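Local structure of GH127 beta-L-arabinofuranoside (Geobacillus stearothermophilus, 4QK0) at residues A[55-60]-A[73-78]; A[150-155]-A[202-207]; A[279-284]-A[348-353]. The protein probably hydrolyses terminal beta-L-arabinofuranosidic linkages in arabinose-containing sugars, as a glycoside hydrolase of family GH127. One frame throughout, in Å; residues are numbered along the deposited sequence.

The three contacts follow one another along the chain, each closing before the next opens, and all lie within the GH127 catalytic region, where helices dominate. Contact 1 sets helix 54-61 against the start of helix 76-92. Its centre is about 22 Å from that of contact 2, and helix 76-92 bridges the gap: Leu83 and Ala87 reach the helix 140-158 that contact 2 packs against helix 194-205. Contact 3, between the ends of helices 266-283 and 334-350, lies 19 Å from contact 2, centre to centre, and is joined to it by the salt bridge of Glu203 with Lys282. Contacts 1 and 3 lie 35 Å apart between centres; contact 2, between them, touches only contact 3.

Contact 1: residues A[55-60]-A[73-78]; sequences IENFRI and VFQDSD
Phe58 and Asp76 reach each other through matching first torsions: in both, CG lies anti to the carbonyl carbon and beside the backbone N, with chi1 -75° in the phenylalanine and -69° in the aspartate. The ring leads with its far end. Phe58 CZ comes 3.5 Å from Asp76 OD1 and 3.8 Å from Asp76 CB, while Phe58 CE2 stands 3.7 Å from the same OD1. The carboxylate is turned 33° from the ring plane, and its oxygen approaches obliquely. Phe58 also packs on Leu108, Leu109 and Ala112 of helix 96-112, so the ring lies between that helix and Asp76.

One residue earlier on each segment, Asn57 ND2 rests 4.1 Å from Gln75 CG; the two side chains run roughly at right angles, and no hydrogen bond joins them directly. A water makes the polar link instead, accepting from Asn57 ND2 at 3.3 Å and donating to Asp76 OD1 at 2.7 Å. Asn57 ND2 is also bonded to Tyr70 O, and Asp76 OD1 to Thr121 OG1, while Gln75 OE1 takes the backbone N of Met72. Without the Phe58 ring, as with an alanine here, Asp76 is likely to lose its aromatic neighbour and a gap to open towards helix 96-112.

The aspartate thus enters a buried contact with OD1 served by both a water and a threonine hydroxyl, which should offset much of the cost of placing a probable negative charge beside a phenyl ring.

Contact 2: residues A[150-155]-A[202-207]; sequences AAVAYF and YEVTGN
Where helix 140-158 runs beside the last turn of helix 194-205, two helices of the catalytic domain are joined by Val204, which meets Val152 with one methyl and Phe155 with the other. The backbones are nearest at Val152 and Val204, whose CA atoms are 7.0 Å apart. Val204 CG1 sits between its own backbone N and carbonyl carbon, chi1 87°, and this rotation spreads its two methyls over two residues a turn apart, Val152 and Phe155, on the facing helix. Val204 CG1 lies 4.1 Å from Val152 CG2, the two valine side chains lying alongside one another and pointing opposite ways. The second methyl makes the tighter contact: Val204 CG2 is 3.7 Å from Phe155 CD2 and 4.0 Å from Phe155 CE2, so it touches the edge of the ring, close to its plane, and does not lie over a face. Phe155 holds that edge towards the valine by extending its CG anti to the backbone N, chi1 178°.

This is helix-on-helix packing of the kind expected in the (alpha/alpha)6 barrel of the six-hairpin glycosidases, and Leu164 of helix 162-177 also touches Val204. Just past the valine, helix 194-205 ends. Gly206 leaves it with positive phi, its N still bonded to Tyr202 O at 2.7 Å, and Thr205 forms an ST turn in which the backbone N of Asn207 donates to Thr205 OG1 over 3.1 Å. Thr205 OG1 is bonded to Leu201 O as well. Asn207 then serves as N-cap of helix 208-220, its OD1 receiving the backbone N of Asn209, and the chain passes from one helix to the next within a few residues of the packed valine.

Contact 3: residues A[279-284]-A[348-353]; sequences LAAKMG and LELEMD
Ala281 and Leu350 bring two helices unusually close, with their CA atoms only 5.2 Å apart. The small alanines of helix 266-283 are compatible with so close an approach, and a single leucine methyl does most of the touching. Leu350 extends CG anti to its backbone N, chi1 -173°, which carries CD1 up to Ala280 and the backbone N of Ala281. There Leu350 CD1 lies 3.8 Å from Ala280 CB, 4.2 Å from Ala281 CB and 3.7 Å from the backbone N of Ala281. The methyl of Ala281 faces the main chain in turn, 4.3 Å from Glu349 O.

No hydrogen bond crosses here. Lys282 NZ stays 5.3 Å from Glu349 OE1, too far for a salt bridge despite opposite charges. Each has a nearer partner: Lys282 pairs with Glu203 and Glu349 with Arg346, and since Arg346 also pairs with Glu203, the four residues form a connected chain of charges. Lys289 of helix 286-302 packs against both Ala280 and Leu350.

The arrangement, a leucine methyl lodged against paired alanines near the C-terminal ends of helices 266-283 and 334-350, is close alanine-mediated helix packing, consistent with the (alpha/alpha)6 barrel expected of this six-hairpin domain.

Contact 1: residues A[55-60]-A[73-78]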
loop_
_atom_site.group_PDB
_atom_site.type_symbol
_atom_site.label_atom_id
_atom_site.label_comp_id
_atom_site.label_asym_id
_atom_site.label_seq_id
_atom_site.Cartn_x
_atom_site.Cartn_y
_atom_site.Cartn_z
ATOM N N ILE A 55 11.134 -34.099 -10.667
ATOM C CA ILE A 55 11.589 -35.496 -10.647
ATOM C C ILE A 55 12.612 -35.694 -11.776
ATOM O O ILE A 55 13.664 -36.315 -11.587
ATOM C CB ILE A 55 10.424 -36.461 -10.814
ATOM C CG1 ILE A 55 9.413 -36.333 -9.671
ATOM C CG2 ILE A 55 10.902 -37.909 -10.936
ATOM C CD1 ILE A 55 9.940 -36.744 -8.321
ATOM N N GLU A 56 12.297 -35.124 -12.930
ATOM C CA GLU A 56 13.140 -35.212 -14.086
ATOM C C GLU A 56 14.549 -34.737 -13.769
ATOM O O GLU A 56 15.543 -35.340 -14.190
ATOM C CB GLU A 56 12.498 -34.431 -15.265
ATOM C CG GLU A 56 13.152 -34.635 -16.618
ATOM C CD GLU A 56 13.244 -36.097 -17.031
ATOM O OE1 GLU A 56 12.531 -36.970 -16.449
ATOM O OE2 GLU A 56 14.059 -36.373 -17.942
ATOM N N ASN A 57 14.670 -33.629 -13.057
ATOM C CA ASN A 57 15.997 -33.125 -12.693
ATOM C C ASN A 57 16.826 -34.236 -11.958
ATOM O O ASN A 57 18.006 -34.280 -12.107
ATOM C CB ASN A 57 15.904 -31.891 -11.801
ATOM C CG ASN A 57 15.455 -30.622 -12.548
ATOM O OD1 ASN A 57 15.625 -30.482 -13.751
ATOM N ND2 ASN A 57 14.933 -29.670 -11.786
ATOM N N PHE A 58 16.200 -35.044 -11.114
ATOM C CA PHE A 58 16.933 -36.109 -10.394
ATOM C C PHE A 58 17.283 -37.255 -11.325
ATOM O O PHE A 58 18.362 -37.830 -11.230
ATOM C CB PHE A 58 16.135 -36.672 -9.229
ATOM C CG PHE A 58 16.092 -35.769 -8.044
ATOM C CD1 PHE A 58 17.193 -35.634 -7.210
ATOM C CD2 PHE A 58 14.945 -35.042 -7.763
ATOM C CE1 PHE A 58 17.162 -34.778 -6.123
ATOM C CE2 PHE A 58 14.900 -34.205 -6.675
ATOM C CZ PHE A 58 16.005 -34.050 -5.866
ATOM N N ARG A 59 16.382 -37.556 -12.260
ATOM C CA ARG A 59 16.708 -38.493 -13.306
ATOM C C ARG A 59 17.945 -38.083 -14.058
ATOM O O ARG A 59 18.848 -38.909 -14.284
ATOM C CB ARG A 59 15.574 -38.605 -14.299
ATOM C CG ARG A 59 14.499 -39.519 -13.822
ATOM C CD ARG A 59 13.768 -40.159 -14.980
ATOM N NE ARG A 59 12.573 -40.694 -14.403
ATOM C CZ ARG A 59 11.440 -40.018 -14.263
ATOM N NH1 ARG A 59 11.311 -38.778 -14.737
ATOM N NH2 ARG A 59 10.428 -40.612 -13.657
ATOM N N ILE A 60 17.969 -36.831 -14.519
ATOM C CA ILE A 60 19.109 -36.366 -15.286
ATOM C C ILE A 60 20.336 -36.494 -14.424
ATOM O O ILE A 60 21.382 -36.992 -14.844
ATOM C CB ILE A 60 18.886 -34.933 -15.772
ATOM C CG1 ILE A 60 17.679 -34.902 -16.746
ATOM C CG2 ILE A 60 20.132 -34.404 -16.447
ATOM C CD1 ILE A 60 17.167 -33.505 -17.068
ATOM N N VAL A 73 15.926 -22.716 -8.289
ATOM C CA VAL A 73 17.132 -23.248 -7.699
ATOM C C VAL A 73 16.827 -24.194 -6.507
ATOM O O VAL A 73 17.575 -25.124 -6.244
ATOM C CB VAL A 73 18.108 -22.075 -7.422
ATOM C CG1 VAL A 73 17.747 -21.312 -6.158
ATOM C CG2 VAL A 73 19.511 -22.618 -7.381
ATOM N N PHE A 74 15.667 -23.989 -5.885
ATOM C CA PHE A 74 15.169 -24.784 -4.752
ATOM C C PHE A 74 14.082 -25.800 -5.128
ATOM O O PHE A 74 13.308 -26.262 -4.285
ATOM C CB PHE A 74 14.598 -23.837 -3.683
ATOM C CG PHE A 74 13.610 -22.821 -4.227
ATOM C CD1 PHE A 74 12.322 -23.192 -4.590
ATOM C CD2 PHE A 74 14.003 -21.489 -4.412
ATOM C CE1 PHE A 74 11.428 -22.267 -5.123
ATOM C CE2 PHE A 74 13.119 -20.555 -4.924
ATOM C CZ PHE A 74 11.828 -20.935 -5.273
ATOM N N GLN A 75 14.018 -26.136 -6.393
ATOM C CA GLN A 75 13.086 -27.147 -6.887
ATOM C C GLN A 75 13.179 -28.520 -6.138
ATOM O O GLN A 75 12.174 -29.177 -5.917
ATOM C CB GLN A 75 13.380 -27.342 -8.394
ATOM C CG GLN A 75 12.212 -27.864 -9.229
ATOM C CD GLN A 75 11.252 -26.775 -9.698
ATOM O OE1 GLN A 75 11.402 -25.580 -9.382
ATOM N NE2 GLN A 75 10.264 -27.184 -10.468
ATOM N N ASP A 76 14.400 -28.946 -5.784
ATOM C CA ASP A 76 14.608 -30.205 -5.062
ATOM C C ASP A 76 13.772 -30.262 -3.799
ATOM O O ASP A 76 13.315 -31.328 -3.401
ATOM C CB ASP A 76 16.098 -30.382 -4.713
ATOM C CG ASP A 76 16.999 -30.636 -5.951
ATOM O OD1 ASP A 76 16.468 -30.843 -7.106
ATOM O OD2 ASP A 76 18.261 -30.589 -5.790
ATOM N N SER A 77 13.555 -29.119 -3.134
ATOM C CA SER A 77 12.788 -29.133 -1.877
ATOM C C SER A 77 11.319 -29.473 -2.059
ATOM O O SER A 77 10.631 -29.888 -1.100
ATOM C CB SER A 77 12.841 -27.765 -1.199
ATOM O OG SER A 77 12.161 -26.814 -2.016
ATOM N N ASP A 78 10.794 -29.250 -3.245
ATOM C CA ASP A 78 9.389 -29.647 -3.515
ATOM C C ASP A 78 9.213 -31.174 -3.421
ATOM O O ASP A 78 8.225 -31.661 -2.909
ATOM C CB ASP A 78 8.959 -29.177 -4.903
ATOM C CG ASP A 78 8.669 -27.691 -4.934
ATOM O OD1 ASP A 78 8.209 -27.153 -3.894
ATOM O OD2 ASP A 78 8.820 -27.083 -6.020
HETATM O O HOH W 1 14.314 -30.863 -8.775
#

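Contact 2: residues A[150-155]-A[202-207]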
loop_
_atom_site.group_PDB
_atom_site.type_symbol
_atom_site.label_atom_id
_atom_site.label_comp_id
_atom_site.label_asym_id
_atom_site.label_seq_id
_atom_site.Cartn_x
_atom_site.Cartn_y
_atom_site.Cartn_z
ATOM N N ALA A 150 12.326 -34.971 5.465
ATOM C CA ALA A 150 11.459 -35.978 4.843
ATOM C C ALA A 150 11.960 -37.389 5.234
ATOM O O ALA A 150 11.170 -38.272 5.498
ATOM C CB ALA A 150 11.496 -35.845 3.327
ATOM N N ALA A 151 13.275 -37.563 5.199
ATOM C CA ALA A 151 13.910 -38.835 5.540
ATOM C C ALA A 151 13.654 -39.247 6.994
ATOM O O ALA A 151 13.301 -40.394 7.274
ATOM C CB ALA A 151 15.403 -38.787 5.246
ATOM N N VAL A 152 13.741 -38.289 7.905
ATOM C CA VAL A 152 13.403 -38.559 9.304
ATOM C C VAL A 152 11.959 -39.017 9.416
ATOM O O VAL A 152 11.652 -40.046 10.049
ATOM C CB VAL A 152 13.630 -37.322 10.208
ATOM C CG1 VAL A 152 13.065 -37.546 11.616
ATOM C CG2 VAL A 152 15.100 -37.015 10.295
ATOM N N ALA A 153 11.067 -38.257 8.800
ATOM C CA ALA A 153 9.666 -38.591 8.868
ATOM C C ALA A 153 9.361 -39.971 8.263
ATOM O O ALA A 153 8.488 -40.685 8.753
ATOM C CB ALA A 153 8.811 -37.526 8.180
ATOM N N TYR A 154 9.991 -40.259 7.142
ATOM C CA TYR A 154 9.729 -41.470 6.420
ATOM C C TYR A 154 10.239 -42.671 7.253
ATOM O O TYR A 154 9.597 -43.697 7.304
ATOM C CB TYR A 154 10.385 -41.405 5.014
ATOM C CG TYR A 154 9.869 -42.476 4.092
ATOM C CD1 TYR A 154 8.633 -42.343 3.482
ATOM C CD2 TYR A 154 10.590 -43.656 3.869
ATOM C CE1 TYR A 154 8.122 -43.330 2.662
ATOM C CE2 TYR A 154 10.095 -44.649 3.042
ATOM C CZ TYR A 154 8.858 -44.479 2.440
ATOM O OH TYR A 154 8.314 -45.445 1.615
ATOM N N PHE A 155 11.374 -42.513 7.924
ATOM C CA PHE A 155 11.833 -43.543 8.844
ATOM C C PHE A 155 10.866 -43.836 9.993
ATOM O O PHE A 155 10.537 -44.990 10.274
ATOM C CB PHE A 155 13.177 -43.173 9.422
ATOM C CG PHE A 155 13.661 -44.169 10.416
ATOM C CD1 PHE A 155 13.928 -45.482 10.016
ATOM C CD2 PHE A 155 13.801 -43.835 11.745
ATOM C CE1 PHE A 155 14.336 -46.436 10.927
ATOM C CE2 PHE A 155 14.225 -44.784 12.666
ATOM C CZ PHE A 155 14.498 -46.074 12.256
ATOM N N TYR A 202 19.245 -35.350 14.560
ATOM C CA TYR A 202 19.841 -35.682 15.837
ATOM C C TYR A 202 18.895 -36.513 16.714
ATOM O O TYR A 202 19.315 -37.505 17.272
ATOM C CB TYR A 202 20.285 -34.433 16.569
ATOM C CG TYR A 202 20.623 -34.711 17.999
ATOM C CD1 TYR A 202 21.807 -35.402 18.345
ATOM C CD2 TYR A 202 19.772 -34.325 19.009
ATOM C CE1 TYR A 202 22.122 -35.678 19.671
ATOM C CE2 TYR A 202 20.068 -34.609 20.342
ATOM C CZ TYR A 202 21.233 -35.287 20.668
ATOM O OH TYR A 202 21.496 -35.540 21.988
ATOM N N GLU A 203 17.629 -36.134 16.769
ATOM C CA GLU A 203 16.671 -36.804 17.633
ATOM C C GLU A 203 16.489 -38.215 17.206
ATOM O O GLU A 203 16.226 -39.069 18.011
ATOM C CB GLU A 203 15.309 -36.151 17.595
ATOM C CG GLU A 203 15.208 -34.877 18.397
ATOM C CD GLU A 203 14.079 -33.923 17.952
ATOM O OE1 GLU A 203 13.306 -34.174 16.986
ATOM O OE2 GLU A 203 13.979 -32.878 18.605
ATOM N N VAL A 204 16.619 -38.493 15.921
ATOM C CA VAL A 204 16.346 -39.838 15.470
ATOM C C VAL A 204 17.602 -40.664 15.422
ATOM O O VAL A 204 17.503 -41.857 15.405
ATOM C CB VAL A 204 15.565 -39.833 14.116
ATOM C CG1 VAL A 204 16.486 -39.773 12.925
ATOM C CG2 VAL A 204 14.669 -41.029 14.024
ATOM N N THR A 205 18.773 -40.058 15.341
ATOM C CA THR A 205 20.003 -40.820 15.237
ATOM C C THR A 205 20.862 -40.842 16.503
ATOM O O THR A 205 21.737 -41.667 16.615
ATOM C CB THR A 205 20.948 -40.258 14.151
ATOM O OG1 THR A 205 21.310 -38.922 14.469
ATOM C CG2 THR A 205 20.342 -40.324 12.775
ATOM N N GLY A 206 20.712 -39.852 17.380
ATOM C CA GLY A 206 21.587 -39.696 18.522
ATOM C C GLY A 206 22.974 -39.206 18.175
ATOM O O GLY A 206 23.818 -39.030 19.053
ATOM N N ASN A 207 23.234 -38.955 16.897
ATOM C CA ASN A 207 24.532 -38.426 16.478
ATOM C C ASN A 207 24.716 -36.947 16.821
ATOM O O ASN A 207 24.209 -36.046 16.140
ATOM C CB ASN A 207 24.742 -38.672 14.987
ATOM C CG ASN A 207 26.141 -38.319 14.530
ATOM O OD1 ASN A 207 26.862 -37.575 15.174
ATOM N ND2 ASN A 207 26.512 -38.836 13.391
#

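Contact 3: residues A[279-284]-A[348-353]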
loop_
_atom_site.group_PDB
_atom_site.type_symbol
_atom_site.label_atom_id
_atom_site.label_comp_id
_atom_site.label_asym_id
_atom_site.label_seq_id
_atom_site.Cartn_x
_atom_site.Cartn_y
_atom_site.Cartn_z
ATOM N N LEU A 279 17.396 -25.684 20.045
ATOM C CA LEU A 279 18.733 -25.668 20.585
ATOM C C LEU A 279 18.784 -25.157 22.033
ATOM O O LEU A 279 19.451 -25.748 22.854
ATOM C CB LEU A 279 19.643 -24.803 19.772
ATOM C CG LEU A 279 19.983 -25.342 18.396
ATOM C CD1 LEU A 279 20.545 -24.202 17.539
ATOM C CD2 LEU A 279 20.956 -26.511 18.471
ATOM N N ALA A 280 18.046 -24.110 22.359
ATOM C CA ALA A 280 17.966 -23.686 23.750
ATOM C C ALA A 280 17.520 -24.828 24.678
ATOM O O ALA A 280 18.015 -24.966 25.769
ATOM C CB ALA A 280 17.025 -22.523 23.906
ATOM N N ALA A 281 16.560 -25.635 24.234
ATOM C CA ALA A 281 16.064 -26.744 25.039
ATOM C C ALA A 281 17.110 -27.821 25.187
ATOM O O ALA A 281 17.380 -28.269 26.276
ATOM C CB ALA A 281 14.817 -27.353 24.392
ATOM N N LYS A 282 17.668 -28.264 24.064
ATOM C CA LYS A 282 18.567 -29.372 24.084
ATOM C C LYS A 282 19.894 -29.029 24.748
ATOM O O LYS A 282 20.455 -29.889 25.394
ATOM C CB LYS A 282 18.778 -29.925 22.677
ATOM C CG LYS A 282 17.493 -30.526 22.105
ATOM C CD LYS A 282 17.748 -31.255 20.805
ATOM C CE LYS A 282 16.479 -31.478 19.999
ATOM N NZ LYS A 282 15.482 -32.323 20.697
HETATM N N MSE A 283 20.393 -27.804 24.577
HETATM C CA MSE A 283 21.682 -27.420 25.145
HETATM C C MSE A 283 21.566 -26.802 26.510
HETATM O O MSE A 283 22.554 -26.454 27.077
HETATM C CB MSE A 283 22.463 -26.367 24.344
HETATM C CG MSE A 283 22.716 -26.650 22.881
HETATM SE SE MSE A 283 23.669 -28.341 22.618
HETATM C CE MSE A 283 25.028 -27.699 21.317
ATOM N N GLY A 284 20.381 -26.614 27.033
ATOM C CA GLY A 284 20.225 -25.802 28.250
ATOM C C GLY A 284 20.858 -24.415 28.184
ATOM O O GLY A 284 21.421 -23.958 29.157
ATOM N N LEU A 348 6.986 -24.822 23.271
ATOM C CA LEU A 348 6.372 -25.665 24.276
ATOM C C LEU A 348 7.373 -26.629 24.925
ATOM O O LEU A 348 7.249 -26.935 26.076
ATOM C CB LEU A 348 5.243 -26.479 23.677
ATOM C CG LEU A 348 3.974 -25.651 23.503
ATOM C CD1 LEU A 348 2.953 -26.421 22.679
ATOM C CD2 LEU A 348 3.412 -25.250 24.856
ATOM N N GLU A 349 8.348 -27.108 24.165
ATOM C CA GLU A 349 9.387 -27.988 24.711
ATOM C C GLU A 349 10.368 -27.201 25.554
ATOM O O GLU A 349 11.008 -27.730 26.431
ATOM C CB GLU A 349 10.081 -28.743 23.579
ATOM C CG GLU A 349 9.113 -29.757 22.934
ATOM C CD GLU A 349 9.604 -30.348 21.601
ATOM O OE1 GLU A 349 10.766 -30.059 21.208
ATOM O OE2 GLU A 349 8.817 -31.072 20.935
ATOM N N LEU A 350 10.429 -25.904 25.339
ATOM C CA LEU A 350 11.305 -25.054 26.112
ATOM C C LEU A 350 10.694 -24.572 27.422
ATOM O O LEU A 350 11.391 -24.335 28.402
ATOM C CB LEU A 350 11.635 -23.865 25.250
ATOM C CG LEU A 350 12.656 -22.845 25.685
ATOM C CD1 LEU A 350 14.000 -23.523 25.932
ATOM C CD2 LEU A 350 12.778 -21.792 24.585
ATOM N N GLU A 351 9.379 -24.434 27.435
ATOM C CA GLU A 351 8.660 -23.971 28.584
ATOM C C GLU A 351 7.155 -24.276 28.331
ATOM O O GLU A 351 6.561 -23.881 27.305
ATOM C CB GLU A 351 8.937 -22.503 28.753
ATOM C CG GLU A 351 8.308 -21.836 29.970
ATOM C CD GLU A 351 8.151 -20.335 29.769
ATOM O OE1 GLU A 351 8.802 -19.770 28.849
ATOM O OE2 GLU A 351 7.336 -19.711 30.488
HETATM N N MSE A 352 6.548 -24.951 29.278
HETATM C CA MSE A 352 5.162 -25.317 29.208
HETATM C C MSE A 352 4.286 -24.134 29.584
HETATM O O MSE A 352 3.964 -23.924 30.734
HETATM C CB MSE A 352 4.936 -26.513 30.093
HETATM C CG MSE A 352 3.513 -26.983 29.855
HETATM SE SE MSE A 352 3.171 -27.629 27.999
HETATM C CE MSE A 352 4.771 -28.711 27.736
ATOM N N ASP A 353 3.911 -23.340 28.579
ATOM C CA ASP A 353 3.062 -22.174 28.755
ATOM C C ASP A 353 1.919 -22.246 27.724
ATOM O O ASP A 353 2.143 -22.302 26.497
ATOM C CB ASP A 353 3.908 -20.919 28.590
ATOM C CG ASP A 353 3.176 -19.668 28.954
ATOM O OD1 ASP A 353 1.914 -19.553 28.765
ATOM O OD2 ASP A 353 3.877 -18.773 29.440
#